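Local coordinates for polysaccharide deacetylase-like protein (Bacillus anthracis, PDB 4V33) that probably acts as a zinc-dependent hydrolase that deacetylates a polysaccharide, and is required for osmotic stability and maintenance of cell shape in its bacterium, at residues Asn52-Thr55 against His56-Asn60; Gly123-Glu126 against Asp127-Ile131; Lys175-Asp179 against Asn180-Leu184; Asn276-Glu279 against Glu280-Ser284. All coordinates share one frame; numbering follows the deposited sequence.

Contact 1. Residues Asn52-Thr55 against His56-Asn60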
loop_
_atom_site.group_PDB
_atom_site.type_symbol
_atom_site.label_atom_id
_atom_site.label_comp_id
_atom_site.label_asym_id
_atom_site.label_seq_id
_atom_site.Cartn_x
_atom_site.Cartn_y
_atom_site.Cartn_z
ATOM N N ASN A 52 -2.764 20.575 -15.792
ATOM C CA ASN A 52 -2.202 19.857 -16.926
ATOM C C ASN A 52 -2.042 18.384 -16.570
ATOM O O ASN A 52 -1.635 18.056 -15.458
ATOM C CB ASN A 52 -0.861 20.462 -17.340
ATOM C CG ASN A 52 -0.986 21.904 -17.785
ATOM O OD1 ASN A 52 -2.080 22.380 -18.083
ATOM N ND2 ASN A 52 0.139 22.607 -17.836
ATOM N N PRO A 53 -2.380 17.487 -17.509
ATOM C CA PRO A 53 -2.343 16.045 -17.246
ATOM C C PRO A 53 -1.002 15.577 -16.690
ATOM O O PRO A 53 0.049 16.064 -17.107
ATOM C CB PRO A 53 -2.570 15.436 -18.629
ATOM C CG PRO A 53 -3.375 16.454 -19.349
ATOM C CD PRO A 53 -2.881 17.790 -18.861
ATOM N N ILE A 54 -1.049 14.647 -15.745
ATOM C CA ILE A 54 0.162 14.066 -15.195
ATOM C C ILE A 54 0.119 12.554 -15.319
ATOM O O ILE A 54 -0.939 11.976 -15.569
ATOM C CB ILE A 54 0.361 14.442 -13.716
ATOM C CG1 ILE A 54 -0.876 14.067 -12.896
ATOM C CG2 ILE A 54 0.678 15.922 -13.590
ATOM C CD1 ILE A 54 -0.697 14.245 -11.394
ATOM N N THR A 55 1.277 11.924 -15.165
ATOM C CA THR A 55 1.361 10.470 -15.112
ATOM C C THR A 55 2.062 10.102 -13.820
ATOM O O THR A 55 2.441 10.980 -13.044
ATOM C CB THR A 55 2.160 9.891 -16.291
ATOM O OG1 THR A 55 3.546 10.237 -16.153
ATOM C CG2 THR A 55 1.625 10.415 -17.615
ATOM N N HIS A 56 2.252 8.808 -13.585
ATOM C CA HIS A 56 2.903 8.351 -12.359
ATOM C C HIS A 56 4.349 8.839 -12.251
ATOM O O HIS A 56 4.927 8.848 -11.164
ATOM C CB HIS A 56 2.853 6.822 -12.253
ATOM C CG HIS A 56 3.623 6.115 -13.325
ATOM N ND1 HIS A 56 3.107 5.882 -14.581
ATOM C CD2 HIS A 56 4.868 5.580 -13.326
ATOM C CE1 HIS A 56 4.001 5.241 -15.311
ATOM N NE2 HIS A 56 5.079 5.044 -14.574
ATOM N N GLU A 57 4.926 9.242 -13.381
ATOM C CA GLU A 57 6.301 9.724 -13.408
ATOM C C GLU A 57 6.402 11.235 -13.204
ATOM O O GLU A 57 7.495 11.763 -13.017
ATOM C CB GLU A 57 6.978 9.339 -14.726
ATOM C CG GLU A 57 7.142 7.838 -14.919
ATOM C CD GLU A 57 7.818 7.485 -16.231
ATOM O OE1 GLU A 57 7.247 7.786 -17.300
ATOM O OE2 GLU A 57 8.924 6.903 -16.193
ATOM N N SER A 58 5.269 11.926 -13.240
ATOM C CA SER A 58 5.279 13.384 -13.162
ATOM C C SER A 58 5.758 13.890 -11.805
ATOM O O SER A 58 5.545 13.242 -10.779
ATOM C CB SER A 58 3.891 13.960 -13.457
ATOM O OG SER A 58 3.466 13.643 -14.771
ATOM N N THR A 59 6.402 15.055 -11.808
ATOM C CA THR A 59 6.820 15.701 -10.567
ATOM C C THR A 59 6.242 17.102 -10.468
ATOM O O THR A 59 6.339 17.746 -9.427
ATOM C CB THR A 59 8.348 15.810 -10.468
ATOM O OG1 THR A 59 8.839 16.609 -11.550
ATOM C CG2 THR A 59 8.981 14.429 -10.521
ATOM N N ASN A 60 5.653 17.579 -11.559
ATOM C CA ASN A 60 5.059 18.907 -11.576
ATOM C C ASN A 60 3.931 19.059 -12.590
ATOM O O ASN A 60 3.697 18.177 -13.421
ATOM C CB ASN A 60 6.135 19.986 -11.782
ATOM C CG ASN A 60 6.920 19.805 -13.067
ATOM O OD1 ASN A 60 6.358 19.523 -14.125
ATOM N ND2 ASN A 60 8.234 19.971 -12.979
HETATM O O HOH W 1 2.306 17.849 -16.252
#
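The chain from Thr-55 to Ser-58 folds into a type I beta turn, closed by Ser-58 N donating to Thr-55 O at 3.0 Å. Ser-58 also sends its side chain back across the turn: OG accepts from Thr-55 N at 2.8 Å, with a nearly straight N-H...O angle of 170°. The same two residues are therefore joined twice, once through the backbone of each and once through the serine hydroxyl. The hydroxyl can reach because Ser-58 OG sits beside its own backbone N and opposite the carbonyl carbon (chi1 -62°).

Thr-55 answers with its own hydroxyl. With OG1 set between N and C (chi1 69°), it accepts from Glu-57 N at 3.3 Å, a long bond with the residue spacing of an ST turn. These bonds lie in the surface loop between strands 48-51 and 60-66 of the N-terminal beta region, probably the fibronectin type III domain of this protein. Arg-114 and Thr-107 bind the carbonyls of Ser-58 and Thr-59 respectively.

Ile-54 lies against the serine, its CB 3.6 Å from Ser-58 CB and its CG2 branch 3.8 Å from the same Ser-58 CB. A water donates to Pro-53 O at 3.0 Å and to Asn-60 O at 3.2 Å, tying the open end of the loop together, while the side-chain amide of Asn-60 is bonded to Asp-106. At the turned end the His-56 side chain touches Glu-141, Ile-330 and Lys-332.

Contact 2. Residues Gly123-Glu126 against Asp127-Ile131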
loop_
_atom_site.group_PDB
_atom_site.type_symbol
_atom_site.label_atom_id
_atom_site.label_comp_id
_atom_site.label_asym_id
_atom_site.label_seq_id
_atom_site.Cartn_x
_atom_site.Cartn_y
_atom_site.Cartn_z
ATOM N N GLY A 123 -11.231 33.174 -3.811
ATOM C CA GLY A 123 -10.973 34.310 -4.671
ATOM C C GLY A 123 -10.889 35.583 -3.855
ATOM O O GLY A 123 -11.479 35.672 -2.776
ATOM N N ILE A 124 -10.147 36.562 -4.363
ATOM C CA ILE A 124 -10.064 37.873 -3.725
ATOM C C ILE A 124 -10.550 38.929 -4.705
ATOM O O ILE A 124 -10.067 38.986 -5.838
ATOM C CB ILE A 124 -8.615 38.229 -3.336
ATOM C CG1 ILE A 124 -7.887 37.020 -2.736
ATOM C CG2 ILE A 124 -8.596 39.447 -2.398
ATOM C CD1 ILE A 124 -8.468 36.538 -1.434
ATOM N N LYS A 125 -11.499 39.761 -4.274
ATOM C CA LYS A 125 -11.982 40.877 -5.094
ATOM C C LYS A 125 -11.035 42.072 -4.979
ATOM O O LYS A 125 -10.148 42.094 -4.118
ATOM C CB LYS A 125 -13.381 41.326 -4.652
ATOM C CG LYS A 125 -14.392 40.219 -4.403
ATOM C CD LYS A 125 -15.102 39.779 -5.664
ATOM C CE LYS A 125 -16.004 40.865 -6.234
ATOM N NZ LYS A 125 -16.713 40.338 -7.432
ATOM N N GLU A 126 -11.245 43.070 -5.836
ATOM C CA GLU A 126 -10.415 44.270 -5.831
ATOM C C GLU A 126 -10.419 44.974 -4.471
ATOM O O GLU A 126 -9.382 45.469 -4.028
ATOM C CB GLU A 126 -10.847 45.238 -6.941
ATOM C CG GLU A 126 -9.994 46.498 -7.026
ATOM C CD GLU A 126 -10.291 47.324 -8.265
ATOM O OE1 GLU A 126 -10.026 46.834 -9.383
ATOM O OE2 GLU A 126 -10.784 48.463 -8.121
ATOM N N ASP A 127 -11.567 44.998 -3.797
ATOM C CA ASP A 127 -11.624 45.619 -2.470
ATOM C C ASP A 127 -11.159 44.707 -1.333
ATOM O O ASP A 127 -11.208 45.101 -0.166
ATOM C CB ASP A 127 -13.007 46.216 -2.157
ATOM C CG ASP A 127 -14.099 45.162 -1.996
ATOM O OD1 ASP A 127 -13.809 43.951 -2.044
ATOM O OD2 ASP A 127 -15.269 45.562 -1.807
ATOM N N GLY A 128 -10.720 43.493 -1.669
ATOM C CA GLY A 128 -10.158 42.595 -0.673
ATOM C C GLY A 128 -11.099 41.520 -0.154
ATOM O O GLY A 128 -10.679 40.632 0.589
ATOM N N LYS A 129 -12.373 41.607 -0.534
ATOM C CA LYS A 129 -13.363 40.627 -0.098
ATOM C C LYS A 129 -12.968 39.222 -0.539
ATOM O O LYS A 129 -12.581 39.018 -1.688
ATOM C CB LYS A 129 -14.743 40.973 -0.669
ATOM C CG LYS A 129 -15.824 40.003 -0.241
ATOM C CD LYS A 129 -17.187 40.433 -0.751
ATOM C CE LYS A 129 -18.255 39.434 -0.345
ATOM N NZ LYS A 129 -18.375 39.324 1.133
ATOM N N THR A 130 -13.046 38.258 0.376
ATOM C CA THR A 130 -12.748 36.869 0.022
ATOM C C THR A 130 -14.011 36.144 -0.422
ATOM O O THR A 130 -15.105 36.392 0.099
ATOM C CB THR A 130 -12.094 36.090 1.179
ATOM O OG1 THR A 130 -12.928 36.174 2.346
ATOM C CG2 THR A 130 -10.720 36.659 1.490
ATOM N N ILE A 131 -13.846 35.257 -1.397
ATOM C CA ILE A 131 -14.957 34.531 -2.001
ATOM C C ILE A 131 -14.618 33.048 -2.034
ATOM O O ILE A 131 -13.627 32.654 -2.643
ATOM C CB ILE A 131 -15.172 34.979 -3.465
ATOM C CG1 ILE A 131 -15.365 36.493 -3.554
ATOM C CG2 ILE A 131 -16.346 34.230 -4.105
ATOM C CD1 ILE A 131 -16.674 36.989 -2.956
#
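Gly-128 faces Lys-125 across the tip of a beta hairpin with a positive phi of 100°, a conformation in which a CB would jam against the preceding carbonyl oxygen. It is the fourth residue of a type I beta turn that begins at Lys-125, and the pattern of bonds is that of a G1 beta bulge closing the hairpin of strands 115-124 and 130-140. The evidence is a pair of bonds: Gly-128 N donates to Lys-125 O at 2.9 Å, and Lys-125 N donates to Lys-129 O, one residue further on, also at 2.9 Å. Asp-127 reinforces the bulge with an Asx turn, its OD1 accepting from Lys-129 N at 3.1 Å, from the anti side and tilted out of the carboxylate plane.

Beyond the bulge comes the non-hydrogen-bonded pair Ile-124 and Thr-130. Their side chains run side by side on one face, Ile-124 CD1 meeting Thr-130 CG2 at 3.7 Å. The hydrogen-bonded pair Gly-123 and Ile-131 follows, with Gly-123 N to Ile-131 O at 2.7 Å. Lys-125 bends at chi2 and chi3 (-85° and -67°), which lays its methylenes alongside Lys-129 and then obliquely over Ile-131, while NZ reaches Asp-70 in a salt bridge and the carbonyl of Thr-71. In that bent chain, Lys-125 CG packs 3.8 Å from Lys-129 CB, and Lys-125 CD lies 3.9 Å from Ile-131 CG1.

Contact 3. Residues Lys175-Asp179 against Asn180-Leu184. With ACT (acetate ion), chain E; EDO (1,2-ethanediol), chain G.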
loop_
_atom_site.group_PDB
_atom_site.type_symbol
_atom_site.label_atom_id
_atom_site.label_comp_id
_atom_site.label_asym_id
_atom_site.label_seq_id
_atom_site.Cartn_x
_atom_site.Cartn_y
_atom_site.Cartn_z
ATOM N N LYS A 175 11.932 -2.508 13.202
ATOM C CA LYS A 175 12.333 -1.332 13.967
ATOM C C LYS A 175 12.797 -0.229 13.023
ATOM O O LYS A 175 12.574 0.960 13.286
ATOM C CB LYS A 175 13.444 -1.679 14.969
ATOM C CG LYS A 175 13.859 -0.518 15.857
ATOM C CD LYS A 175 14.890 -0.956 16.880
ATOM C CE LYS A 175 15.196 0.147 17.894
ATOM N NZ LYS A 175 15.921 1.300 17.293
ATOM N N TYR A 176 13.438 -0.618 11.923
ATOM C CA TYR A 176 13.818 0.364 10.911
ATOM C C TYR A 176 12.575 1.074 10.362
ATOM O O TYR A 176 12.568 2.297 10.212
ATOM C CB TYR A 176 14.647 -0.268 9.781
ATOM C CG TYR A 176 15.071 0.751 8.742
ATOM C CD1 TYR A 176 14.252 1.040 7.662
ATOM C CD2 TYR A 176 16.270 1.441 8.860
ATOM C CE1 TYR A 176 14.613 1.992 6.721
ATOM C CE2 TYR A 176 16.641 2.394 7.918
ATOM C CZ TYR A 176 15.805 2.655 6.850
ATOM O OH TYR A 176 16.161 3.603 5.911
ATOM N N LEU A 177 11.524 0.312 10.075
ATOM C CA LEU A 177 10.281 0.913 9.597
ATOM C C LEU A 177 9.711 1.878 10.643
ATOM O O LEU A 177 9.262 2.992 10.317
ATOM C CB LEU A 177 9.263 -0.175 9.254
ATOM C CG LEU A 177 9.694 -1.150 8.161
ATOM C CD1 LEU A 177 8.558 -2.120 7.848
ATOM C CD2 LEU A 177 10.098 -0.385 6.912
ATOM N N LYS A 178 9.726 1.444 11.900
ATOM C CA LYS A 178 9.203 2.241 13.009
ATOM C C LYS A 178 9.971 3.539 13.172
ATOM O O LYS A 178 9.373 4.602 13.359
ATOM C CB LYS A 178 9.266 1.443 14.316
ATOM C CG LYS A 178 8.764 2.185 15.551
ATOM C CD LYS A 178 8.764 1.268 16.770
ATOM C CE LYS A 178 8.268 2.008 18.012
ATOM N NZ LYS A 178 8.183 1.110 19.202
ATOM N N ASP A 179 11.297 3.454 13.095
ATOM C CA ASP A 179 12.154 4.611 13.310
ATOM C C ASP A 179 12.204 5.592 12.140
ATOM O O ASP A 179 12.675 6.724 12.300
ATOM C CB ASP A 179 13.580 4.155 13.636
ATOM C CG ASP A 179 13.678 3.476 14.977
ATOM O OD1 ASP A 179 12.713 3.580 15.763
ATOM O OD2 ASP A 179 14.724 2.848 15.242
ATOM N N ASN A 180 11.721 5.175 10.976
ATOM C CA ASN A 180 11.866 5.996 9.776
ATOM C C ASN A 180 10.550 6.447 9.167
ATOM O O ASN A 180 10.511 6.880 8.021
ATOM C CB ASN A 180 12.743 5.299 8.737
ATOM C CG ASN A 180 14.203 5.340 9.120
ATOM O OD1 ASN A 180 14.893 6.333 8.871
ATOM N ND2 ASN A 180 14.675 4.283 9.771
ATOM N N GLY A 181 9.483 6.336 9.948
ATOM C CA GLY A 181 8.215 6.945 9.591
ATOM C C GLY A 181 7.430 6.247 8.503
ATOM O O GLY A 181 6.603 6.869 7.845
ATOM N N TYR A 182 7.680 4.959 8.299
ATOM C CA TYR A 182 6.888 4.187 7.349
ATOM C C TYR A 182 5.484 3.947 7.890
ATOM O O TYR A 182 5.288 3.827 9.098
ATOM C CB TYR A 182 7.583 2.847 7.043
ATOM C CG TYR A 182 8.775 3.005 6.133
ATOM C CD1 TYR A 182 10.006 3.419 6.637
ATOM C CD2 TYR A 182 8.666 2.773 4.767
ATOM C CE1 TYR A 182 11.094 3.588 5.796
ATOM C CE2 TYR A 182 9.747 2.942 3.924
ATOM C CZ TYR A 182 10.959 3.344 4.446
ATOM O OH TYR A 182 12.043 3.516 3.614
ATOM N N THR A 183 4.510 3.873 6.984
ATOM C CA THR A 183 3.150 3.530 7.368
ATOM C C THR A 183 2.838 2.133 6.841
ATOM O O THR A 183 2.719 1.914 5.630
ATOM C CB THR A 183 2.111 4.534 6.805
ATOM O OG1 THR A 183 2.459 5.865 7.196
ATOM C CG2 THR A 183 0.714 4.205 7.327
ATOM N N LEU A 184 2.733 1.180 7.759
ATOM C CA LEU A 184 2.427 -0.197 7.372
ATOM C C LEU A 184 0.948 -0.303 7.023
ATOM O O LEU A 184 0.087 0.215 7.744
ATOM C CB LEU A 184 2.801 -1.168 8.495
ATOM C CG LEU A 184 4.287 -1.554 8.602
ATOM C CD1 LEU A 184 5.210 -0.371 8.927
ATOM C CD2 LEU A 184 4.470 -2.661 9.637
HETATM C C ACT E . 13.972 5.988 4.580
HETATM O O ACT E . 14.017 4.742 4.636
HETATM O OXT ACT E . 12.932 6.469 4.086
HETATM C CH3 ACT E . 15.098 6.849 5.075
HETATM C C1 EDO G . 3.060 3.722 11.691
HETATM O O1 EDO G . 1.929 3.616 12.559
HETATM C C2 EDO G . 3.415 2.344 11.133
HETATM O O2 EDO G . 2.307 1.809 10.416
HETATM O O HOH W 2 6.854 4.294 11.288
#
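Asn-180 lays its amide nitrogen over the ring of Tyr-176: ND2 stands 3.2 Å above the ring plane, over its centre, with amide and ring planes 29° apart. Tyr-176 CG is trans to the backbone N (chi1 -179°), which sets the ring beside Asn-180. The same ND2 donates to Tyr-176 O at 2.9 Å, the acceptor lying in the amide plane, and this bond fixes the rotation of the amide. Leu-177 places CD2 on a face of the Tyr-182 ring, 3.9 Å from its centroid, a CH-pi contact displaced toward the rim. Leu-177 CD1 packs against Leu-184 CD1 at 3.9 Å.

These side chains are brought together by the end of helix 167-179. Tyr-182 N donates to Leu-177 O at 3.2 Å, with Gly-181 turning the chain at a positive phi of 75°, and strand 183-185 then enters the parallel sheet beside strand 199-206. Helix 352-359 packs on Tyr-176, Leu-177 and Tyr-182.

The two tyrosine hydroxyls converge on acetate O, 2.7 Å from Tyr-176 OH and 2.5 Å from Tyr-182 OH. Lys-198 also binds this acetate, probably a crystallisation component; hydroxyls and ammonium together are consistent with a spot that can hold a small carboxylate.

Contact 4. Residues Asn276-Glu279 against Glu280-Ser284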
loop_
_atom_site.group_PDB
_atom_site.type_symbol
_atom_site.label_atom_id
_atom_site.label_comp_id
_atom_site.label_asym_id
_atom_site.label_seq_id
_atom_site.Cartn_x
_atom_site.Cartn_y
_atom_site.Cartn_z
ATOM N N ASN A 276 -8.189 -27.072 -11.639
ATOM C CA ASN A 276 -9.215 -26.912 -10.612
ATOM C C ASN A 276 -9.199 -25.528 -9.976
ATOM O O ASN A 276 -8.949 -25.360 -8.775
ATOM C CB ASN A 276 -9.170 -28.047 -9.567
ATOM C CG ASN A 276 -7.844 -28.130 -8.831
ATOM O OD1 ASN A 276 -6.777 -27.857 -9.389
ATOM N ND2 ASN A 276 -7.908 -28.512 -7.559
ATOM N N TYR A 277 -9.480 -24.524 -10.800
ATOM C CA TYR A 277 -9.380 -23.144 -10.350
ATOM C C TYR A 277 -10.415 -22.801 -9.279
ATOM O O TYR A 277 -10.115 -22.052 -8.355
ATOM C CB TYR A 277 -9.437 -22.176 -11.544
ATOM C CG TYR A 277 -8.186 -22.245 -12.402
ATOM C CD1 TYR A 277 -6.969 -21.790 -11.911
ATOM C CD2 TYR A 277 -8.217 -22.775 -13.691
ATOM C CE1 TYR A 277 -5.814 -21.849 -12.670
ATOM C CE2 TYR A 277 -7.053 -22.841 -14.469
ATOM C CZ TYR A 277 -5.857 -22.373 -13.945
ATOM O OH TYR A 277 -4.682 -22.427 -14.684
ATOM N N GLU A 278 -11.626 -23.350 -9.385
ATOM C CA GLU A 278 -12.619 -23.064 -8.354
ATOM C C GLU A 278 -12.134 -23.573 -6.998
ATOM O O GLU A 278 -12.200 -22.862 -5.995
ATOM C CB GLU A 278 -13.990 -23.642 -8.702
ATOM C CG GLU A 278 -14.667 -22.913 -9.847
ATOM C CD GLU A 278 -16.148 -23.206 -9.940
ATOM O OE1 GLU A 278 -16.742 -23.674 -8.943
ATOM O OE2 GLU A 278 -16.717 -22.968 -11.023
ATOM N N GLU A 279 -11.621 -24.795 -6.968
ATOM C CA GLU A 279 -11.131 -25.347 -5.712
ATOM C C GLU A 279 -9.939 -24.560 -5.159
ATOM O O GLU A 279 -9.889 -24.249 -3.971
ATOM C CB GLU A 279 -10.758 -26.827 -5.867
ATOM C CG GLU A 279 -10.301 -27.450 -4.565
ATOM C CD GLU A 279 -10.126 -28.948 -4.647
ATOM O OE1 GLU A 279 -10.306 -29.521 -5.747
ATOM O OE2 GLU A 279 -9.797 -29.546 -3.596
ATOM N N GLU A 280 -8.981 -24.228 -6.016
ATOM C CA GLU A 280 -7.740 -23.602 -5.547
ATOM C C GLU A 280 -7.869 -22.119 -5.228
ATOM O O GLU A 280 -7.166 -21.607 -4.351
ATOM C CB GLU A 280 -6.621 -23.808 -6.565
ATOM C CG GLU A 280 -6.083 -25.231 -6.597
ATOM C CD GLU A 280 -5.294 -25.612 -5.332
ATOM O OE1 GLU A 280 -4.913 -24.736 -4.520
ATOM O OE2 GLU A 280 -5.051 -26.824 -5.161
ATOM N N LEU A 281 -8.744 -21.425 -5.956
ATOM C CA LEU A 281 -8.837 -19.966 -5.846
ATOM C C LEU A 281 -10.122 -19.499 -5.164
ATOM O O LEU A 281 -10.098 -18.641 -4.282
ATOM C CB LEU A 281 -8.734 -19.322 -7.234
ATOM C CG LEU A 281 -7.386 -19.449 -7.950
ATOM C CD1 LEU A 281 -7.487 -18.982 -9.389
ATOM C CD2 LEU A 281 -6.294 -18.672 -7.206
ATOM N N LYS A 282 -11.249 -20.060 -5.580
ATOM C CA LYS A 282 -12.539 -19.650 -5.055
ATOM C C LYS A 282 -12.835 -20.272 -3.686
ATOM O O LYS A 282 -13.187 -19.571 -2.739
ATOM C CB LYS A 282 -13.630 -20.011 -6.067
ATOM C CG LYS A 282 -15.030 -19.651 -5.661
ATOM C CD LYS A 282 -15.978 -20.135 -6.746
ATOM C CE LYS A 282 -17.391 -20.203 -6.252
ATOM N NZ LYS A 282 -17.621 -21.287 -5.247
ATOM N N GLU A 283 -12.695 -21.589 -3.582
ATOM C CA GLU A 283 -13.076 -22.280 -2.353
ATOM C C GLU A 283 -12.083 -22.050 -1.211
ATOM O O GLU A 283 -12.448 -22.115 -0.034
ATOM C CB GLU A 283 -13.314 -23.774 -2.634
ATOM C CG GLU A 283 -14.446 -23.974 -3.653
ATOM C CD GLU A 283 -14.669 -25.412 -4.085
ATOM O OE1 GLU A 283 -13.989 -26.328 -3.573
ATOM O OE2 GLU A 283 -15.548 -25.618 -4.947
ATOM N N SER A 284 -10.832 -21.771 -1.557
ATOM C CA SER A 284 -9.836 -21.416 -0.552
ATOM C C SER A 284 -10.222 -20.089 0.092
ATOM O O SER A 284 -10.210 -19.955 1.318
ATOM C CB SER A 284 -8.437 -21.337 -1.171
ATOM O OG SER A 284 -8.407 -20.430 -2.261
HETATM O O HOH W 3 -5.700 -29.135 -5.777
HETATM O O HOH W 4 -16.907 -23.680 -5.931
#
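Tyr-277 and Leu-281 lie side by side, with Tyr-277 CD1 and Leu-281 CD1 3.8 Å apart; both side chains also pack against helix 308-315, and the tyrosine OH is hydrogen-bonded to the carbonyl O of Leu-271. Asn-276 meets Glu-280 differently, its amide plane turned 82° from the carboxylate. Here the touch is through Glu-280 CG, 3.9 Å from Asn-276 ND2 and set beside its own backbone N (chi1 -73°), while a water accepts from that ND2 and donates to Glu-280 OE2. Asn-276 ND2 also donates to Glu-279 OE1 at 3.2 Å, meeting it from above the carboxylate plane.

Asn-276 holds the N-cap position of helix 277-292, yet its side chain makes no capping bond. The helix then widens into a pi-type turn at 280-282, where Glu-283 N donates to Glu-278 O at 2.8 Å. In this polysaccharide deacetylase domain, the side chain of Glu-280 is about 11 Å from the zinc ion and bonds Thr-267, a neighbour of the zinc ligand His-268.

Among the charged side chains, one water donates to Glu-278 OE1 and Glu-283 OE2 and accepts from Lys-282 NZ at 2.6 Å; Lys-282 NZ has its salt bridge with Glu-286. Ser-284 OG donates to Glu-280 O at 2.7 Å.

Overall arrangement
From the N terminus the four contacts follow in series, none nested in or crossing another, and each is closed within one continuous run of chain. Contact 1 closes the loop between strands 48-51 and 60-66, and contact 2 the hairpin of strands 115-124 and 130-140 in the four-stranded antiparallel sheet; their centres are 32 Å apart. The chain then enters the parallel-sheet part, where contact 3 closes the turn leading from helix 167-179 to strand 183-185, and contact 4 opens helix 277-292, whose Glu-280 side chain is about 11 Å from the zinc ion. Contacts 3 and 4 lie on opposite sides of the chain's centre, and contacts 2 and 4 are the farthest apart, about 63 Å between centres.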